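Local structure of dual function macrocyclase-peptidase POPB (Galerina marginata, 5N4B) at residues F201-I206 / R230-A235; T205-K210 / G214-R219; M237-V242 / E248-Y253; L276-D281 / L287-E292. The protein cleaves peptide bonds after prolyl residues and macrocyclises peptides in amanitin toxin biosynthesis, first trimming a ten-residue leader from its 35-residue substrate. The protein carries 1 engineered substitution. All coordinates share one frame; numbering follows the deposited sequence.

Interaction 1 (F201-I206 / R230-A235); sequences FKFSTI and RSDRNA
The phenyl ring of Phe-203 and the carboxylate of Asp-232 stand steeply to each other, their planes 71° apart, with OD2 of Asp-232 lying 3.4 Å from CE2 of Phe-203 and meeting the ring obliquely. One face of this ring is covered by Lys-202, whose CG sits 3.7 Å above the plane, over the ring centre. Beyond CG the lysine runs fully extended and crosses Asp-232 at about a right angle. Its NZ reaches OD2 of Asp-232 at 2.9 Å, a salt bridge made on the syn side of the carboxylate, 22° out of its plane. NZ is also bonded to the backbone O of Asp-168 and makes a cation-pi contact with Tyr-169, which fixes the ammonium further. The Phe-203 ring meets that of the charge-relay residue His-699, which Lys-202 also touches, so this salt-bridged loop borders the active site. The loop of 201-206 leads from strand 198-201 to strand 207-208, while that of 230-235 runs toward strand 236-241.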
loop_
_atom_site.group_PDB
_atom_site.type_symbol
_atom_site.label_atom_id
_atom_site.label_comp_id
_atom_site.label_asym_id
_atom_site.label_seq_id
_atom_site.Cartn_x
_atom_site.Cartn_y
_atom_site.Cartn_z
ATOM N N PHE A 201 6.195 4.618 18.006
ATOM C CA PHE A 201 6.399 3.527 17.070
ATOM C C PHE A 201 5.982 3.951 15.668
ATOM O O PHE A 201 4.880 4.494 15.456
ATOM C CB PHE A 201 5.548 2.336 17.535
ATOM C CG PHE A 201 5.402 1.200 16.530
ATOM C CD1 PHE A 201 6.494 0.566 16.030
ATOM C CD2 PHE A 201 4.156 0.752 16.142
ATOM C CE1 PHE A 201 6.354 -0.477 15.099
ATOM C CE2 PHE A 201 4.008 -0.299 15.256
ATOM C CZ PHE A 201 5.100 -0.920 14.752
ATOM N N LYS A 202 6.833 3.665 14.685
ATOM C CA LYS A 202 6.514 3.989 13.311
ATOM C C LYS A 202 7.474 3.282 12.365
ATOM O O LYS A 202 8.654 3.125 12.676
ATOM C CB LYS A 202 6.631 5.511 13.091
ATOM C CG LYS A 202 5.883 6.102 11.908
ATOM C CD LYS A 202 6.021 7.620 11.889
ATOM C CE LYS A 202 5.092 8.213 10.898
ATOM N NZ LYS A 202 5.072 9.722 11.003
ATOM N N PHE A 203 6.951 2.876 11.204
ATOM C CA PHE A 203 7.731 2.410 10.043
ATOM C C PHE A 203 8.484 1.103 10.268
ATOM O O PHE A 203 9.513 0.863 9.626
ATOM C CB PHE A 203 8.673 3.495 9.493
ATOM C CG PHE A 203 7.981 4.735 8.973
ATOM C CD1 PHE A 203 6.850 4.644 8.203
ATOM C CD2 PHE A 203 8.492 5.988 9.247
ATOM C CE1 PHE A 203 6.252 5.808 7.715
ATOM C CE2 PHE A 203 7.899 7.145 8.741
ATOM C CZ PHE A 203 6.758 7.021 7.991
ATOM N N SER A 204 8.003 0.224 11.127
ATOM C CA SER A 204 8.507 -1.147 11.153
ATOM C C SER A 204 7.376 -2.092 11.527
ATOM O O SER A 204 6.271 -1.672 11.845
ATOM C CB SER A 204 9.707 -1.333 12.110
ATOM O OG SER A 204 9.311 -1.533 13.483
ATOM N N THR A 205 7.687 -3.376 11.438
ATOM C CA THR A 205 6.848 -4.438 11.976
ATOM C C THR A 205 7.104 -4.587 13.485
ATOM O O THR A 205 8.033 -3.992 14.041
ATOM C CB THR A 205 7.180 -5.753 11.239
ATOM O OG1 THR A 205 8.593 -5.948 11.217
ATOM C CG2 THR A 205 6.651 -5.696 9.805
ATOM N N ILE A 206 6.270 -5.400 14.132
ATOM C CA ILE A 206 6.489 -5.856 15.503
ATOM C C ILE A 206 7.031 -7.271 15.413
ATOM O O ILE A 206 6.355 -8.159 14.867
ATOM C CB ILE A 206 5.180 -5.833 16.301
ATOM C CG1 ILE A 206 4.642 -4.406 16.446
ATOM C CG2 ILE A 206 5.330 -6.510 17.641
ATOM C CD1 ILE A 206 3.292 -4.298 16.973
ATOM N N ARG A 230 7.700 18.454 11.751
ATOM C CA ARG A 230 7.014 17.219 11.440
ATOM C C ARG A 230 7.960 16.386 10.599
ATOM O O ARG A 230 8.033 16.488 9.373
ATOM C CB ARG A 230 5.714 17.508 10.724
ATOM C CG ARG A 230 4.831 16.350 10.726
ATOM C CD ARG A 230 3.556 16.618 9.946
ATOM N NE ARG A 230 2.568 15.584 10.107
ATOM C CZ ARG A 230 1.471 15.473 9.343
ATOM N NH1 ARG A 230 1.254 16.355 8.379
ATOM N NH2 ARG A 230 0.606 14.499 9.549
ATOM N N SER A 231 8.755 15.577 11.280
ATOM C CA SER A 231 9.760 14.821 10.578
ATOM C C SER A 231 10.173 13.688 11.485
ATOM O O SER A 231 10.061 13.750 12.725
ATOM C CB SER A 231 10.957 15.668 10.145
ATOM O OG SER A 231 11.930 15.705 11.149
ATOM N N ASP A 232 10.547 12.606 10.834
ATOM C CA ASP A 232 10.903 11.385 11.512
ATOM C C ASP A 232 12.372 11.142 11.231
ATOM O O ASP A 232 12.741 10.739 10.120
ATOM C CB ASP A 232 10.018 10.250 11.002
ATOM C CG ASP A 232 8.550 10.522 11.214
ATOM O OD1 ASP A 232 8.158 11.028 12.292
ATOM O OD2 ASP A 232 7.790 10.220 10.259
ATOM N N ARG A 233 13.205 11.384 12.229
ATOM C CA ARG A 233 14.649 11.225 12.100
ATOM C C ARG A 233 15.176 10.515 13.336
ATOM O O ARG A 233 14.555 10.496 14.400
ATOM C CB ARG A 233 15.370 12.561 11.898
ATOM C CG ARG A 233 15.028 13.253 10.624
ATOM C CD ARG A 233 15.661 12.532 9.451
ATOM N NE ARG A 233 15.491 13.264 8.195
ATOM C CZ ARG A 233 14.452 13.143 7.374
ATOM N NH1 ARG A 233 13.442 12.309 7.640
ATOM N NH2 ARG A 233 14.428 13.878 6.270
ATOM N N ASN A 234 16.382 9.960 13.202
ATOM C CA ASN A 234 17.057 9.314 14.318
ATOM C C ASN A 234 16.245 8.139 14.864
ATOM O O ASN A 234 16.166 7.904 16.077
ATOM C CB ASN A 234 17.419 10.320 15.426
ATOM C CG ASN A 234 18.412 11.349 14.958
ATOM O OD1 ASN A 234 19.636 11.083 14.847
ATOM N ND2 ASN A 234 17.911 12.484 14.625
ATOM N N ALA A 235 15.771 7.312 13.932
ATOM C CA ALA A 235 15.100 6.064 14.298
ATOM C C ALA A 235 16.002 5.164 15.116
ATOM O O ALA A 235 17.239 5.132 14.960
ATOM C CB ALA A 235 14.677 5.299 13.053
#

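Interaction 2 (T205-K210 / G214-R219); sequences TIIWTK and GFLYQR
The first torsions of Trp-208 and Phe-215 bring their rings together across the pair: the CG of Phe-215 is wedged between its backbone N and carbonyl carbon (chi1 53°), whereas that of Trp-208 lies opposite its carbonyl carbon (chi1 -73°). The two residues form a non-hydrogen-bonded pair in the antiparallel hairpin of strands 207-208 and 214-219, the first two strands of a four-stranded beta-propeller blade. The rings make a T-shaped stack, with the edge of Phe-215 toward the face of the indole six-membered ring and the planes 68° apart. CD2 of Phe-215 comes within 3.9 Å of CZ2 of Trp-208, and CB of Phe-215 makes a CH-pi contact over the five-membered ring, 4.2 Å from its centroid. Beside this stack, CG2 of Ile-206 packs 3.9 Å from CD1 of Phe-215, the two side chains running in the same direction. The indole NE1 is bonded to the backbone O of Lys-150, in the preceding blade. Ile-207 and Leu-216 are the adjoining hydrogen-bonded pair, tied in both directions, and the amide of Thr-209 adds a third backbone bond to O of Gly-214. Near Thr-205 a water donates to O of Thr-205 at 2.9 Å and, more weakly, to O of Leu-216 at 3.1 Å.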
loop_
_atom_site.group_PDB
_atom_site.type_symbol
_atom_site.label_atom_id
_atom_site.label_comp_id
_atom_site.label_asym_id
_atom_site.label_seq_id
_atom_site.Cartn_x
_atom_site.Cartn_y
_atom_site.Cartn_z
ATOM N N THR A 205 7.687 -3.376 11.438
ATOM C CA THR A 205 6.848 -4.438 11.976
ATOM C C THR A 205 7.104 -4.587 13.485
ATOM O O THR A 205 8.033 -3.992 14.041
ATOM C CB THR A 205 7.180 -5.753 11.239
ATOM O OG1 THR A 205 8.593 -5.948 11.217
ATOM C CG2 THR A 205 6.651 -5.696 9.805
ATOM N N ILE A 206 6.270 -5.400 14.132
ATOM C CA ILE A 206 6.489 -5.856 15.503
ATOM C C ILE A 206 7.031 -7.271 15.413
ATOM O O ILE A 206 6.355 -8.159 14.867
ATOM C CB ILE A 206 5.180 -5.833 16.301
ATOM C CG1 ILE A 206 4.642 -4.406 16.446
ATOM C CG2 ILE A 206 5.330 -6.510 17.641
ATOM C CD1 ILE A 206 3.292 -4.298 16.973
ATOM N N ILE A 207 8.226 -7.506 15.998
ATOM C CA ILE A 207 8.940 -8.781 15.856
ATOM C C ILE A 207 9.216 -9.368 17.235
ATOM O O ILE A 207 10.114 -8.926 17.945
ATOM C CB ILE A 207 10.229 -8.596 15.060
ATOM C CG1 ILE A 207 9.915 -8.094 13.653
ATOM C CG2 ILE A 207 11.021 -9.892 14.991
ATOM C CD1 ILE A 207 9.218 -9.075 12.765
ATOM N N TRP A 208 8.464 -10.386 17.622
ATOM C CA TRP A 208 8.715 -11.052 18.882
ATOM C C TRP A 208 9.978 -11.885 18.827
ATOM O O TRP A 208 10.299 -12.506 17.811
ATOM C CB TRP A 208 7.571 -12.001 19.211
ATOM C CG TRP A 208 6.271 -11.313 19.658
ATOM C CD1 TRP A 208 5.244 -10.871 18.850
ATOM C CD2 TRP A 208 5.875 -11.017 21.004
ATOM N NE1 TRP A 208 4.254 -10.300 19.610
ATOM C CE2 TRP A 208 4.610 -10.374 20.929
ATOM C CE3 TRP A 208 6.451 -11.213 22.265
ATOM C CZ2 TRP A 208 3.918 -9.963 22.045
ATOM C CZ3 TRP A 208 5.758 -10.775 23.389
ATOM C CH2 TRP A 208 4.517 -10.165 23.281
ATOM N N THR A 209 10.673 -11.939 19.962
ATOM C CA THR A 209 11.659 -12.974 20.146
ATOM C C THR A 209 10.953 -14.311 20.383
ATOM O O THR A 209 9.803 -14.370 20.858
ATOM C CB THR A 209 12.626 -12.613 21.267
ATOM O OG1 THR A 209 11.903 -12.234 22.445
ATOM C CG2 THR A 209 13.554 -11.473 20.840
ATOM N N LYS A 210 11.631 -15.394 19.994
ATOM C CA LYS A 210 11.012 -16.706 19.990
ATOM C C LYS A 210 10.824 -17.285 21.385
ATOM O O LYS A 210 10.102 -18.282 21.539
ATOM C CB LYS A 210 11.756 -17.661 19.063
ATOM C CG LYS A 210 11.271 -17.728 17.642
ATOM C CD LYS A 210 10.942 -16.401 17.031
ATOM C CE LYS A 210 10.520 -16.613 15.547
ATOM N NZ LYS A 210 10.149 -15.351 14.822
ATOM N N GLY A 214 9.441 -10.651 24.722
ATOM C CA GLY A 214 9.393 -9.263 24.302
ATOM C C GLY A 214 9.417 -9.197 22.793
ATOM O O GLY A 214 9.480 -10.218 22.102
ATOM N N PHE A 215 9.451 -7.969 22.302
ATOM C CA PHE A 215 9.440 -7.736 20.878
ATOM C C PHE A 215 10.263 -6.539 20.476
ATOM O O PHE A 215 10.465 -5.590 21.233
ATOM C CB PHE A 215 8.002 -7.567 20.342
ATOM C CG PHE A 215 7.191 -6.528 21.053
ATOM C CD1 PHE A 215 7.312 -5.191 20.712
ATOM C CD2 PHE A 215 6.301 -6.880 22.048
ATOM C CE1 PHE A 215 6.563 -4.208 21.385
ATOM C CE2 PHE A 215 5.577 -5.901 22.712
ATOM C CZ PHE A 215 5.734 -4.578 22.385
ATOM N N LEU A 216 10.753 -6.619 19.267
ATOM C CA LEU A 216 11.471 -5.517 18.646
ATOM C C LEU A 216 10.501 -4.644 17.876
ATOM O O LEU A 216 9.539 -5.136 17.269
ATOM C CB LEU A 216 12.567 -6.009 17.689
ATOM C CG LEU A 216 13.691 -6.757 18.424
ATOM C CD1 LEU A 216 13.531 -8.229 18.281
ATOM C CD2 LEU A 216 14.996 -6.314 18.014
ATOM N N TYR A 217 10.786 -3.349 17.858
ATOM C CA TYR A 217 9.976 -2.321 17.216
ATOM C C TYR A 217 10.855 -1.099 16.966
ATOM O O TYR A 217 11.782 -0.814 17.728
ATOM C CB TYR A 217 8.781 -1.957 18.103
ATOM C CG TYR A 217 9.164 -1.196 19.340
ATOM C CD1 TYR A 217 9.719 -1.832 20.457
ATOM C CD2 TYR A 217 9.076 0.166 19.352
ATOM C CE1 TYR A 217 10.126 -1.110 21.550
ATOM C CE2 TYR A 217 9.503 0.901 20.444
ATOM C CZ TYR A 217 10.046 0.264 21.528
ATOM O OH TYR A 217 10.494 1.014 22.623
ATOM N N GLN A 218 10.539 -0.366 15.900
ATOM C CA GLN A 218 11.239 0.869 15.579
ATOM C C GLN A 218 10.522 2.047 16.219
ATOM O O GLN A 218 9.299 2.193 16.105
ATOM C CB GLN A 218 11.338 1.078 14.087
ATOM C CG GLN A 218 12.056 2.395 13.749
ATOM C CD GLN A 218 12.390 2.445 12.298
ATOM O OE1 GLN A 218 13.546 2.313 11.926
ATOM N NE2 GLN A 218 11.380 2.558 11.442
ATOM N N ARG A 219 11.279 2.898 16.872
ATOM C CA ARG A 219 10.688 4.114 17.382
ATOM C C ARG A 219 11.563 5.328 17.112
ATOM O O ARG A 219 12.710 5.240 16.676
ATOM C CB ARG A 219 10.381 4.045 18.850
ATOM C CG ARG A 219 11.646 3.778 19.609
ATOM C CD ARG A 219 11.561 4.283 21.000
ATOM N NE ARG A 219 11.420 5.736 21.097
ATOM C CZ ARG A 219 11.364 6.364 22.254
ATOM N NH1 ARG A 219 11.437 5.666 23.387
ATOM N NH2 ARG A 219 11.235 7.672 22.252
HETATM O O HOH W 1 10.814 -4.643 14.516
#

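Interaction 3 (M237-V242 / E248-Y253); sequences MCYHKV and EDIIVY
Two successive amides of the facing strand grip the carbonyl O of Met-237: N of Val-252 at 2.7 Å and N of Tyr-253 at 3.1 Å. Val-252 and Tyr-253 together face Met-237, a classic beta bulge that shifts the register by one residue. The extra residue lets Val-252 turn its side chain toward the partner strand, where its CG2 packs 3.9 Å from CB of Tyr-239. This hairpin of strands 236-241 and 250-254 is the outer half of the propeller blade. Beyond the bulge Tyr-239 and Ile-250 form a regular hydrogen-bonded pair, with CD1 of Ile-250 4.1 Å from CD2 of the tyrosine. At the turn end, ND1 of His-240 donates to OD1 of Asp-249 over 2.6 Å, approaching the syn side 17° out of the carboxylate plane. Second partners hold both groups: Asp-196 for NE2 of His-240, and the hydroxyl of Tyr-217 for OD2 of Asp-249. A water bridges OD1 of Asp-249, 2.7 Å away, to the amide of Lys-241.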
loop_
_atom_site.group_PDB
_atom_site.type_symbol
_atom_site.label_atom_id
_atom_site.label_comp_id
_atom_site.label_asym_id
_atom_site.label_seq_id
_atom_site.Cartn_x
_atom_site.Cartn_y
_atom_site.Cartn_z
ATOM N N MET A 237 16.001 1.039 16.523
ATOM C CA MET A 237 15.419 -0.283 16.697
ATOM C C MET A 237 15.570 -0.670 18.164
ATOM O O MET A 237 16.679 -0.681 18.706
ATOM C CB MET A 237 16.080 -1.309 15.774
ATOM C CG MET A 237 15.519 -2.703 15.890
ATOM S SD MET A 237 13.775 -2.884 15.546
ATOM C CE MET A 237 13.750 -2.367 13.842
ATOM N N CYS A 238 14.463 -0.978 18.801
ATOM C CA CYS A 238 14.399 -1.179 20.228
ATOM C C CYS A 238 13.757 -2.511 20.546
ATOM O O CYS A 238 13.106 -3.139 19.683
ATOM C CB CYS A 238 13.572 -0.082 20.898
ATOM S SG CYS A 238 14.339 1.547 20.804
ATOM N N TYR A 239 13.953 -2.933 21.792
ATOM C CA TYR A 239 13.366 -4.151 22.330
ATOM C C TYR A 239 12.593 -3.835 23.595
ATOM O O TYR A 239 13.126 -3.187 24.504
ATOM C CB TYR A 239 14.457 -5.192 22.609
ATOM C CG TYR A 239 13.976 -6.426 23.262
ATOM C CD1 TYR A 239 13.337 -7.458 22.570
ATOM C CD2 TYR A 239 14.181 -6.557 24.632
ATOM C CE1 TYR A 239 12.918 -8.611 23.302
ATOM C CE2 TYR A 239 13.759 -7.640 25.315
ATOM C CZ TYR A 239 13.161 -8.643 24.673
ATOM O OH TYR A 239 12.789 -9.696 25.511
ATOM N N HIS A 240 11.332 -4.258 23.634
ATOM C CA HIS A 240 10.451 -4.105 24.779
ATOM C C HIS A 240 10.194 -5.453 25.432
ATOM O O HIS A 240 9.728 -6.386 24.765
ATOM C CB HIS A 240 9.111 -3.516 24.343
ATOM C CG HIS A 240 8.160 -3.401 25.473
ATOM N ND1 HIS A 240 8.389 -2.541 26.518
ATOM C CD2 HIS A 240 7.074 -4.120 25.816
ATOM C CE1 HIS A 240 7.436 -2.677 27.427
ATOM N NE2 HIS A 240 6.616 -3.628 27.022
ATOM N N LYS A 241 10.492 -5.562 26.739
ATOM C CA LYS A 241 10.185 -6.747 27.518
ATOM C C LYS A 241 8.757 -6.651 28.050
ATOM O O LYS A 241 8.364 -5.630 28.638
ATOM C CB LYS A 241 11.198 -6.848 28.656
ATOM C CG LYS A 241 10.917 -8.004 29.586
ATOM C CD LYS A 241 11.988 -8.082 30.670
ATOM C CE LYS A 241 11.710 -9.272 31.558
ATOM N NZ LYS A 241 12.495 -9.161 32.834
ATOM N N VAL A 242 7.965 -7.697 27.828
ATOM C CA VAL A 242 6.588 -7.696 28.326
ATOM C C VAL A 242 6.574 -7.533 29.824
ATOM O O VAL A 242 7.349 -8.172 30.545
ATOM C CB VAL A 242 5.873 -8.985 27.919
ATOM C CG1 VAL A 242 4.493 -9.054 28.523
ATOM C CG2 VAL A 242 5.749 -9.066 26.424
ATOM N N GLU A 248 12.483 0.919 30.407
ATOM C CA GLU A 248 13.391 -0.220 30.444
ATOM C C GLU A 248 13.770 -0.779 29.064
ATOM O O GLU A 248 14.659 -1.627 28.969
ATOM C CB GLU A 248 12.775 -1.355 31.268
ATOM C CG GLU A 248 12.571 -1.015 32.768
ATOM C CD GLU A 248 12.244 -2.253 33.602
ATOM O OE1 GLU A 248 12.951 -3.277 33.454
ATOM O OE2 GLU A 248 11.285 -2.207 34.406
ATOM N N ASP A 249 13.174 -0.273 27.986
ATOM C CA ASP A 249 13.444 -0.830 26.667
ATOM C C ASP A 249 14.909 -0.642 26.264
ATOM O O ASP A 249 15.540 0.374 26.571
ATOM C CB ASP A 249 12.527 -0.160 25.631
ATOM C CG ASP A 249 11.085 -0.628 25.720
ATOM O OD1 ASP A 249 10.664 -1.240 26.719
ATOM O OD2 ASP A 249 10.326 -0.320 24.769
ATOM N N ILE A 250 15.426 -1.625 25.547
ATOM C CA ILE A 250 16.811 -1.677 25.095
ATOM C C ILE A 250 16.887 -1.091 23.692
ATOM O O ILE A 250 16.054 -1.420 22.839
ATOM C CB ILE A 250 17.286 -3.143 25.096
ATOM C CG1 ILE A 250 17.347 -3.658 26.536
ATOM C CG2 ILE A 250 18.639 -3.278 24.410
ATOM C CD1 ILE A 250 17.511 -5.162 26.640
ATOM N N ILE A 251 17.881 -0.250 23.418
ATOM C CA ILE A 251 18.174 0.205 22.067
ATOM C C ILE A 251 19.088 -0.840 21.439
ATOM O O ILE A 251 20.261 -0.965 21.819
ATOM C CB ILE A 251 18.826 1.598 22.025
ATOM C CG1 ILE A 251 17.840 2.656 22.524
ATOM C CG2 ILE A 251 19.204 1.936 20.586
ATOM C CD1 ILE A 251 18.450 4.077 22.597
ATOM N N VAL A 252 18.545 -1.609 20.497
ATOM C CA VAL A 252 19.247 -2.664 19.768
ATOM C C VAL A 252 20.152 -2.066 18.693
ATOM O O VAL A 252 21.275 -2.540 18.454
ATOM C CB VAL A 252 18.173 -3.599 19.169
ATOM C CG1 VAL A 252 18.716 -4.531 18.194
ATOM C CG2 VAL A 252 17.473 -4.349 20.296
ATOM N N TYR A 253 19.700 -1.014 18.022
ATOM C CA TYR A 253 20.532 -0.340 17.042
ATOM C C TYR A 253 20.034 1.082 16.796
ATOM O O TYR A 253 18.835 1.328 16.728
ATOM C CB TYR A 253 20.617 -1.064 15.679
ATOM C CG TYR A 253 21.764 -0.494 14.864
ATOM C CD1 TYR A 253 23.071 -0.726 15.261
ATOM C CD2 TYR A 253 21.553 0.258 13.743
ATOM C CE1 TYR A 253 24.140 -0.161 14.571
ATOM C CE2 TYR A 253 22.597 0.806 12.992
ATOM C CZ TYR A 253 23.897 0.593 13.432
ATOM O OH TYR A 253 24.986 1.129 12.778
HETATM O O HOH W 2 11.439 -3.237 28.293
#

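Interaction 4 (L276-D281 / L287-E292); sequences LYQFKD and LLWVAE
From its CB, packed 4.0 Å from CB of Leu-287, the side chain of Gln-278 runs obliquely past Leu-287 toward Trp-289 on the partner strand. With CG opposite the carbonyl carbon (chi1 -48°) and the chain extended beyond it, CD comes to 3.9 Å from CD1 of Leu-287, and OE1 lies 4.0 Å from that same methyl. At the tip NE2 stands over one face of the Trp-289 indole, above the middle of its six-membered ring, 3.4 Å from CZ2 of Trp-289. The amide and indole planes are 80° apart, so the amide is set nearly upright on the aromatic surface rather than stacked flat. Leu-276 borders this ring as well, its CD2 packing 3.9 Å from CE3 of Trp-289. On the sheet face that carries Tyr-277 and Leu-288, CD1 of Leu-288 lies 3.7 Å from CE1 of the tyrosine, whose hydroxyl is bonded to Asp-266 and to the backbone N of Ile-317 in the following blade. Leu-276 and Trp-289 are joined by two nearly straight backbone bonds; of those between Gln-278 and Leu-287, the one from N of Gln-278 to O of Leu-287 is weak, at 3.3 Å. The arrangement is an antiparallel hairpin forming the two middle strands of a four-stranded beta-propeller blade.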
loop_
_atom_site.group_PDB
_atom_site.type_symbol
_atom_site.label_atom_id
_atom_site.label_comp_id
_atom_site.label_asym_id
_atom_site.label_seq_id
_atom_site.Cartn_x
_atom_site.Cartn_y
_atom_site.Cartn_z
ATOM N N LEU A 276 19.136 -7.737 11.564
ATOM C CA LEU A 276 18.893 -6.306 11.433
ATOM C C LEU A 276 19.011 -5.900 9.988
ATOM O O LEU A 276 20.027 -6.178 9.338
ATOM C CB LEU A 276 19.916 -5.521 12.241
ATOM C CG LEU A 276 19.813 -3.981 12.181
ATOM C CD1 LEU A 276 18.648 -3.462 12.957
ATOM C CD2 LEU A 276 21.125 -3.339 12.675
ATOM N N TYR A 277 17.975 -5.248 9.501
ATOM C CA TYR A 277 17.958 -4.659 8.180
ATOM C C TYR A 277 18.091 -3.144 8.330
ATOM O O TYR A 277 17.566 -2.543 9.281
ATOM C CB TYR A 277 16.637 -4.913 7.472
ATOM C CG TYR A 277 16.195 -6.366 7.391
ATOM C CD1 TYR A 277 16.878 -7.295 6.669
ATOM C CD2 TYR A 277 15.033 -6.759 7.992
ATOM C CE1 TYR A 277 16.448 -8.597 6.611
ATOM C CE2 TYR A 277 14.597 -8.067 7.924
ATOM C CZ TYR A 277 15.302 -8.975 7.212
ATOM O OH TYR A 277 14.826 -10.284 7.097
ATOM N N GLN A 278 18.826 -2.520 7.421
ATOM C CA GLN A 278 18.930 -1.064 7.340
ATOM C C GLN A 278 18.604 -0.568 5.943
ATOM O O GLN A 278 19.037 -1.156 4.944
ATOM C CB GLN A 278 20.312 -0.554 7.706
ATOM C CG GLN A 278 20.843 -1.173 9.016
ATOM C CD GLN A 278 22.136 -0.587 9.498
ATOM O OE1 GLN A 278 22.378 0.628 9.403
ATOM N NE2 GLN A 278 22.987 -1.455 10.012
ATOM N N PHE A 279 17.858 0.530 5.894
ATOM C CA PHE A 279 17.375 1.130 4.657
ATOM C C PHE A 279 17.751 2.599 4.656
ATOM O O PHE A 279 17.507 3.305 5.647
ATOM C CB PHE A 279 15.851 1.008 4.515
ATOM C CG PHE A 279 15.325 -0.386 4.743
ATOM C CD1 PHE A 279 14.981 -0.789 6.026
ATOM C CD2 PHE A 279 15.189 -1.284 3.698
ATOM C CE1 PHE A 279 14.485 -2.091 6.268
ATOM C CE2 PHE A 279 14.722 -2.600 3.952
ATOM C CZ PHE A 279 14.385 -2.980 5.204
ATOM N N LYS A 280 18.274 3.082 3.557
ATOM C CA LYS A 280 18.653 4.510 3.450
ATOM C C LYS A 280 17.687 5.351 2.620
ATOM O O LYS A 280 17.783 6.584 2.662
ATOM C CB LYS A 280 20.071 4.650 2.894
ATOM C CG LYS A 280 20.264 4.183 1.482
ATOM C CD LYS A 280 21.635 4.583 0.980
ATOM C CE LYS A 280 21.800 4.175 -0.482
ATOM N NZ LYS A 280 23.166 4.568 -0.975
ATOM N N ASP A 281 16.786 4.733 1.880
ATOM C CA ASP A 281 15.876 5.373 0.929
ATOM C C ASP A 281 14.815 4.334 0.544
ATOM O O ASP A 281 14.678 3.308 1.230
ATOM C CB ASP A 281 16.668 5.876 -0.298
ATOM C CG ASP A 281 17.392 4.778 -1.057
ATOM O OD1 ASP A 281 16.994 3.616 -1.047
ATOM O OD2 ASP A 281 18.422 5.049 -1.741
ATOM N N LEU A 287 20.967 -3.189 3.995
ATOM C CA LEU A 287 21.990 -3.899 4.723
ATOM C C LEU A 287 21.353 -5.047 5.507
ATOM O O LEU A 287 20.143 -5.078 5.775
ATOM C CB LEU A 287 22.736 -2.972 5.710
ATOM C CG LEU A 287 23.269 -1.684 5.097
ATOM C CD1 LEU A 287 24.089 -0.923 6.122
ATOM C CD2 LEU A 287 24.060 -1.898 3.863
ATOM N N LEU A 288 22.171 -6.007 5.877
ATOM C CA LEU A 288 21.720 -7.162 6.640
ATOM C C LEU A 288 22.842 -7.575 7.579
ATOM O O LEU A 288 23.917 -8.001 7.134
ATOM C CB LEU A 288 21.341 -8.325 5.713
ATOM C CG LEU A 288 21.125 -9.688 6.398
ATOM C CD1 LEU A 288 19.934 -9.616 7.247
ATOM C CD2 LEU A 288 21.037 -10.800 5.368
ATOM N N TRP A 289 22.596 -7.407 8.876
ATOM C CA TRP A 289 23.536 -7.809 9.913
ATOM C C TRP A 289 22.892 -8.908 10.746
ATOM O O TRP A 289 21.644 -8.990 10.857
ATOM C CB TRP A 289 23.965 -6.641 10.813
ATOM C CG TRP A 289 24.707 -5.509 10.141
ATOM C CD1 TRP A 289 25.128 -5.422 8.854
ATOM C CD2 TRP A 289 25.100 -4.296 10.780
ATOM N NE1 TRP A 289 25.756 -4.211 8.645
ATOM C CE2 TRP A 289 25.765 -3.513 9.820
ATOM C CE3 TRP A 289 24.940 -3.805 12.077
ATOM C CZ2 TRP A 289 26.284 -2.265 10.114
ATOM C CZ3 TRP A 289 25.440 -2.534 12.374
ATOM C CH2 TRP A 289 26.133 -1.808 11.394
ATOM N N VAL A 290 23.722 -9.781 11.315
ATOM C CA VAL A 290 23.254 -10.966 12.012
ATOM C C VAL A 290 23.905 -11.042 13.371
ATOM O O VAL A 290 25.131 -11.015 13.466
ATOM C CB VAL A 290 23.593 -12.246 11.221
ATOM C CG1 VAL A 290 23.066 -13.489 11.971
ATOM C CG2 VAL A 290 23.026 -12.187 9.808
ATOM N N ALA A 291 23.111 -11.213 14.402
ATOM C CA ALA A 291 23.586 -11.428 15.761
ATOM C C ALA A 291 23.188 -12.816 16.224
ATOM O O ALA A 291 22.082 -13.298 15.937
ATOM C CB ALA A 291 23.022 -10.422 16.758
ATOM N N GLU A 292 24.045 -13.441 17.004
ATOM C CA GLU A 292 23.718 -14.681 17.682
ATOM C C GLU A 292 23.101 -14.358 19.038
ATOM O O GLU A 292 23.648 -13.555 19.815
ATOM C CB GLU A 292 24.988 -15.507 17.854
ATOM C CG GLU A 292 25.553 -16.032 16.556
ATOM C CD GLU A 292 26.705 -16.974 16.770
ATOM O OE1 GLU A 292 27.385 -16.829 17.802
ATOM O OE2 GLU A 292 26.916 -17.854 15.919
#

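How the interactions relate
All four contacts lie in the N-terminal propeller. Interactions 2 and 3, about 8 Å apart between centres, are the first and last strand pairs of one blade, joined through neighbouring strands 214-219 and 236-241. Interaction 1, which shares Thr-205 and Ile-206 with interaction 2, joins the loop that enters this blade from strand 198-201 to the long loop between its second and third strands; Gln-218 of interaction 2 holds the entry loop through O of Lys-202. Interaction 4 follows in the next blade, its centre about 16 Å from that of interaction 3. The blade whose entry loop borders the catalytic His-699 is packed against that next blade through Tyr-253, which touches Leu-276, Gln-278 and Trp-289.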